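Local coordinates for putative sugar isomerase (Parabacteroides distasonis, PDB 3LMZ), which probably isomerises sugars, as a xylose isomerase-like TIM-barrel protein whose own substrate is not established, at residues Leu105-Pro110 / His128-Leu133; Ile158-Asp163 / Thr183-Met188. All blocks are in the same frame, centred on the assembly; numbering follows the deposited sequence.

Contact 1: residues Leu105-Pro110 / His128-Leu133; sequences LIVGVP and HYAIHL
The carbonyl oxygen of I106 is gripped by two groups of the strand beside it. A130 N donates a nearly straight hydrogen bond to I106 O at 2.8 Å (168° at the hydrogen). The CA-H of Y129 also points at I106 O, with CA 3.2 Å away. Three more backbone bonds continue the pairing: I106 N to H128 O, G108 N to A130 O, and H132 N to G108 O. These are parallel neighbours of the TIM barrel, the two strands of a beta-alpha-beta unit whose crossover helix is 115-125. Side chains of L105, V107 and A130 lie on one face of the sheet, and those of I106, Y129 and I131 on the other, where Y129 and I131 pack on that helix. Chi1 of -170° sets Y129 CG opposite the backbone N, and the ring leans toward I106, G108 and P110. I106 O sits over one ring face, and I106 CG2 packs on Y129 CE2 at 3.9 Å. With no side chain at G108, Y129 OH comes within 3.5 Å of G108 CA. P110 meets the ring's far end, its CD 3.3 Å from Y129 OH and at the ring edge. Replacing Y129 by an alanine would probably open a gap between I106, G108, P110 and V118 of helix 115-125. Y129 OH has no hydrogen-bond partner in the model, so the tyrosine acts mainly through its bulk.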
loop_
_atom_site.group_PDB
_atom_site.type_symbol
_atom_site.label_atom_id
_atom_site.label_comp_id
_atom_site.label_asym_id
_atom_site.label_seq_id
_atom_site.Cartn_x
_atom_site.Cartn_y
_atom_site.Cartn_z
ATOM N N LEU A 105 19.490 17.159 13.357
ATOM C CA LEU A 105 19.200 17.403 11.930
ATOM C C LEU A 105 18.012 18.367 11.865
ATOM O O LEU A 105 16.937 18.165 12.458
ATOM C CB LEU A 105 18.824 16.094 11.202
ATOM C CG LEU A 105 18.370 16.193 9.742
ATOM C CD1 LEU A 105 19.409 16.838 8.890
ATOM C CD2 LEU A 105 17.949 14.772 9.187
ATOM N N ILE A 106 18.255 19.432 11.111
ATOM C CA ILE A 106 17.286 20.483 10.856
ATOM C C ILE A 106 17.034 20.519 9.337
ATOM O O ILE A 106 17.973 20.572 8.549
ATOM C CB ILE A 106 17.807 21.877 11.288
ATOM C CG1 ILE A 106 18.040 21.924 12.788
ATOM C CG2 ILE A 106 16.860 22.996 10.816
ATOM C CD1 ILE A 106 18.720 23.273 13.302
ATOM N N VAL A 107 15.763 20.389 8.954
ATOM C CA VAL A 107 15.313 20.573 7.571
ATOM C C VAL A 107 14.822 22.031 7.501
ATOM O O VAL A 107 13.964 22.489 8.257
ATOM C CB VAL A 107 14.257 19.537 7.177
ATOM C CG1 VAL A 107 13.938 19.694 5.664
ATOM C CG2 VAL A 107 14.761 18.081 7.507
ATOM N N GLY A 108 15.433 22.800 6.593
ATOM C CA GLY A 108 15.234 24.252 6.535
ATOM C C GLY A 108 15.048 24.805 5.141
ATOM O O GLY A 108 15.370 24.129 4.144
ATOM N N VAL A 109 14.497 26.016 5.096
ATOM C CA VAL A 109 14.468 26.787 3.884
ATOM C C VAL A 109 14.977 28.185 4.217
ATOM O O VAL A 109 14.189 29.072 4.513
ATOM C CB VAL A 109 13.066 26.800 3.252
ATOM C CG1 VAL A 109 13.081 27.476 1.857
ATOM C CG2 VAL A 109 12.531 25.354 3.160
ATOM N N PRO A 110 16.301 28.384 4.194
ATOM C CA PRO A 110 16.880 29.732 4.515
ATOM C C PRO A 110 16.979 30.586 3.265
ATOM O O PRO A 110 17.396 30.073 2.197
ATOM C CB PRO A 110 18.252 29.383 5.024
ATOM C CG PRO A 110 18.627 28.138 4.281
ATOM C CD PRO A 110 17.355 27.410 3.893
ATOM N N HIS A 128 23.567 18.803 11.383
ATOM C CA HIS A 128 23.373 18.806 9.947
ATOM C C HIS A 128 22.124 19.635 9.640
ATOM O O HIS A 128 21.180 19.730 10.426
ATOM C CB HIS A 128 23.267 17.394 9.412
ATOM C CG HIS A 128 24.585 16.674 9.296
ATOM N ND1 HIS A 128 25.246 16.175 10.404
ATOM C CD2 HIS A 128 25.352 16.376 8.225
ATOM C CE1 HIS A 128 26.364 15.586 10.003
ATOM N NE2 HIS A 128 26.439 15.677 8.683
ATOM N N TYR A 129 22.132 20.246 8.460
ATOM C CA TYR A 129 21.114 21.139 7.989
ATOM C C TYR A 129 20.788 20.782 6.535
ATOM O O TYR A 129 21.662 20.833 5.670
ATOM C CB TYR A 129 21.603 22.587 8.060
ATOM C CG TYR A 129 20.553 23.632 7.823
ATOM C CD1 TYR A 129 20.150 23.937 6.526
ATOM C CD2 TYR A 129 19.981 24.370 8.849
ATOM C CE1 TYR A 129 19.195 24.908 6.281
ATOM C CE2 TYR A 129 19.037 25.333 8.618
ATOM C CZ TYR A 129 18.679 25.636 7.335
ATOM O OH TYR A 129 17.735 26.608 7.110
ATOM N N ALA A 130 19.544 20.376 6.287
ATOM C CA ALA A 130 19.104 19.858 5.000
ATOM C C ALA A 130 18.107 20.847 4.392
ATOM O O ALA A 130 17.032 21.010 4.926
ATOM C CB ALA A 130 18.437 18.481 5.163
ATOM N N ILE A 131 18.490 21.487 3.296
ATOM C CA ILE A 131 17.654 22.490 2.608
ATOM C C ILE A 131 16.601 21.750 1.740
ATOM O O ILE A 131 16.948 20.913 0.878
ATOM C CB ILE A 131 18.488 23.428 1.711
ATOM C CG1 ILE A 131 19.471 24.241 2.553
ATOM C CG2 ILE A 131 17.540 24.332 0.897
ATOM C CD1 ILE A 131 20.581 24.881 1.814
ATOM N N HIS A 132 15.315 22.071 1.963
ATOM C CA HIS A 132 14.229 21.424 1.185
ATOM C C HIS A 132 14.047 22.095 -0.173
ATOM O O HIS A 132 13.484 23.175 -0.248
ATOM C CB HIS A 132 12.890 21.392 1.955
ATOM C CG HIS A 132 11.874 20.523 1.291
ATOM N ND1 HIS A 132 10.515 20.705 1.398
ATOM C CD2 HIS A 132 12.035 19.452 0.472
ATOM C CE1 HIS A 132 9.885 19.791 0.677
ATOM N NE2 HIS A 132 10.778 19.013 0.094
ATOM N N LEU A 133 14.423 21.369 -1.221
ATOM C CA LEU A 133 14.243 21.857 -2.600
ATOM C C LEU A 133 12.776 21.745 -2.965
ATOM O O LEU A 133 12.069 20.898 -2.467
ATOM C CB LEU A 133 15.174 21.128 -3.553
ATOM C CG LEU A 133 14.880 19.646 -3.812
ATOM C CD1 LEU A 133 13.887 19.453 -4.998
ATOM C CD2 LEU A 133 16.144 18.752 -4.045
#

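Contact 2: residues Ile158-Asp163 / Thr183-Met188; sequences IGMCLD and TRVFDM
This is a parallel strand pair with a beta bulge, in the wall of the TIM barrel. Strand 158-163 lies beside the start of strand 185-193. M160 pairs with V185, but C161 pairs with D187, and F186 is the extra residue. M160 O spans the bulge: it accepts F186 N at 3.0 Å and D187 N weakly at 3.5 Å. Ordinary bonds flank it, M160 N to R184 O and L162 N to D187 O. Just before the bulge, R184 runs back toward the N-terminal end of strand 158-163, its chain extended from CG to NE. Its NH1 donates to I158 O at 2.7 Å, in the carbonyl plane, and the oxygen lies 2° out of the guanidinium plane. NH1 also bonds D155 O, and NH2 bonds L154 O, so three backbone carbonyls hold the group. The F186 ring has its CE2 edge 3.6 Å from G159 N, and R184 C lies over the centre of one face. G159 has no side chain; a CB there would clash with R184 O and F186 CE2. V185 places one methyl on each neighbour: CG2 on M160 CG at 3.8 Å, CG1 on L162 CB at 3.9 Å. L178 of helix 174-181 packs on this face. On the other face C161 SG lies 3.4 Å from D187 OD2, while D187 OD1 bonds Y78 OH. The three carbonyls imply that the buried guanidinium, probably charged, is likely to be stabilised at least in part by backbone dipoles.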
loop_
_atom_site.group_PDB
_atom_site.type_symbol
_atom_site.label_atom_id
_atom_site.label_comp_id
_atom_site.label_asym_id
_atom_site.label_seq_id
_atom_site.Cartn_x
_atom_site.Cartn_y
_atom_site.Cartn_z
ATOM N N ILE A 158 26.054 21.214 5.771
ATOM C CA ILE A 158 24.975 21.839 5.063
ATOM C C ILE A 158 24.752 21.115 3.737
ATOM O O ILE A 158 25.645 20.921 2.947
ATOM C CB ILE A 158 25.221 23.307 4.781
ATOM C CG1 ILE A 158 25.563 24.082 6.056
ATOM C CG2 ILE A 158 23.981 23.866 4.120
ATOM C CD1 ILE A 158 26.006 25.558 5.829
ATOM N N GLY A 159 23.526 20.648 3.535
ATOM C CA GLY A 159 23.159 19.971 2.292
ATOM C C GLY A 159 21.690 20.148 1.956
ATOM O O GLY A 159 21.096 21.176 2.228
HETATM N N MSE A 160 21.132 19.067 1.448
HETATM C CA MSE A 160 19.765 19.034 0.922
HETATM C C MSE A 160 18.920 17.943 1.548
HETATM O O MSE A 160 19.409 16.902 1.999
HETATM C CB MSE A 160 19.740 18.855 -0.620
HETATM C CG MSE A 160 20.150 17.468 -1.126
HETATM SE SE MSE A 160 20.254 17.467 -3.038
HETATM C CE MSE A 160 21.888 18.447 -3.187
ATOM N N CYS A 161 17.605 18.257 1.579
ATOM C CA CYS A 161 16.500 17.299 1.697
ATOM C C CYS A 161 16.113 17.061 0.241
ATOM O O CYS A 161 15.504 17.920 -0.441
ATOM C CB CYS A 161 15.333 17.875 2.539
ATOM S SG CYS A 161 13.967 16.738 2.414
ATOM N N LEU A 162 16.586 15.913 -0.251
ATOM C CA LEU A 162 16.373 15.562 -1.657
ATOM C C LEU A 162 14.913 15.186 -1.782
ATOM O O LEU A 162 14.483 14.119 -1.353
ATOM C CB LEU A 162 17.253 14.414 -2.151
ATOM C CG LEU A 162 16.941 13.888 -3.544
ATOM C CD1 LEU A 162 17.096 14.947 -4.585
ATOM C CD2 LEU A 162 17.804 12.682 -3.793
ATOM N N ASP A 163 14.150 16.035 -2.456
ATOM C CA ASP A 163 12.717 15.780 -2.696
ATOM C C ASP A 163 12.644 15.215 -4.117
ATOM O O ASP A 163 12.792 15.913 -5.119
ATOM C CB ASP A 163 11.919 17.075 -2.535
ATOM C CG ASP A 163 10.403 16.858 -2.621
ATOM O OD1 ASP A 163 9.988 16.170 -3.597
ATOM O OD2 ASP A 163 9.718 17.353 -1.659
ATOM N N THR A 183 27.038 13.090 -0.973
ATOM C CA THR A 183 27.807 13.566 0.175
ATOM C C THR A 183 27.119 14.718 0.940
ATOM O O THR A 183 27.438 14.993 2.124
ATOM C CB THR A 183 29.222 13.996 -0.250
ATOM O OG1 THR A 183 29.142 14.986 -1.294
ATOM C CG2 THR A 183 30.010 12.760 -0.787
ATOM N N ARG A 184 26.177 15.386 0.282
ATOM C CA ARG A 184 25.362 16.419 0.922
ATOM C C ARG A 184 23.855 16.117 0.888
ATOM O O ARG A 184 23.090 17.040 0.891
ATOM C CB ARG A 184 25.649 17.772 0.266
ATOM C CG ARG A 184 27.062 18.247 0.568
ATOM C CD ARG A 184 27.345 19.555 -0.105
ATOM N NE ARG A 184 28.694 20.062 0.134
ATOM C CZ ARG A 184 29.085 20.795 1.183
ATOM N NH1 ARG A 184 28.261 21.118 2.155
ATOM N NH2 ARG A 184 30.350 21.230 1.262
ATOM N N VAL A 185 23.425 14.848 0.778
ATOM C CA VAL A 185 22.000 14.520 0.924
ATOM C C VAL A 185 21.801 13.984 2.353
ATOM O O VAL A 185 22.276 12.879 2.708
ATOM C CB VAL A 185 21.522 13.476 -0.106
ATOM C CG1 VAL A 185 20.064 13.050 0.142
ATOM C CG2 VAL A 185 21.710 14.021 -1.564
ATOM N N PHE A 186 21.115 14.781 3.185
ATOM C CA PHE A 186 20.989 14.451 4.605
ATOM C C PHE A 186 19.598 14.011 4.996
ATOM O O PHE A 186 19.369 13.577 6.123
ATOM C CB PHE A 186 21.528 15.614 5.476
ATOM C CG PHE A 186 22.995 15.904 5.230
ATOM C CD1 PHE A 186 23.932 14.869 5.131
ATOM C CD2 PHE A 186 23.436 17.201 5.020
ATOM C CE1 PHE A 186 25.266 15.127 4.891
ATOM C CE2 PHE A 186 24.755 17.440 4.757
ATOM C CZ PHE A 186 25.659 16.409 4.694
ATOM N N ASP A 187 18.662 14.200 4.081
ATOM C CA ASP A 187 17.262 13.786 4.287
ATOM C C ASP A 187 16.647 13.617 2.915
ATOM O O ASP A 187 17.197 14.066 1.894
ATOM C CB ASP A 187 16.502 14.836 5.099
ATOM C CG ASP A 187 15.133 14.385 5.580
ATOM O OD1 ASP A 187 15.096 13.382 6.298
ATOM O OD2 ASP A 187 14.202 15.145 5.370
HETATM N N MSE A 188 15.489 12.955 2.860
HETATM C CA MSE A 188 14.846 12.745 1.583
HETATM C C MSE A 188 13.339 12.739 1.832
HETATM O O MSE A 188 12.881 12.109 2.782
HETATM C CB MSE A 188 15.219 11.390 1.005
HETATM C CG MSE A 188 14.852 11.201 -0.448
HETATM SE SE MSE A 188 15.338 9.411 -1.096
HETATM C CE MSE A 188 17.308 9.687 -0.665
#

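Contacts 1 and 2 are neighbouring parts of one barrel sheet, with centres about 8 Å apart. Strands 128-132 and 158-163 join them directly: C161 N lies 2.8 Å from I131 O, a probable hydrogen bond. At the N-terminal end, H128 CD2 packs on F186 CZ at 3.5 Å, ring edge to ring face. At the C-terminal end, H132 NE2 lies 2.6 Å from D163 OD2, probably hydrogen-bonded. D163 OD2 also makes a salt bridge with K191 and lies close to E231 OE1, so two carboxylates meet there. H132 ND1 bonds a citrate, probably from the crystallisation liquor. This cluster is consistent with a pocket at the C-terminal strand ends, where TIM-barrel enzymes carry their active sites.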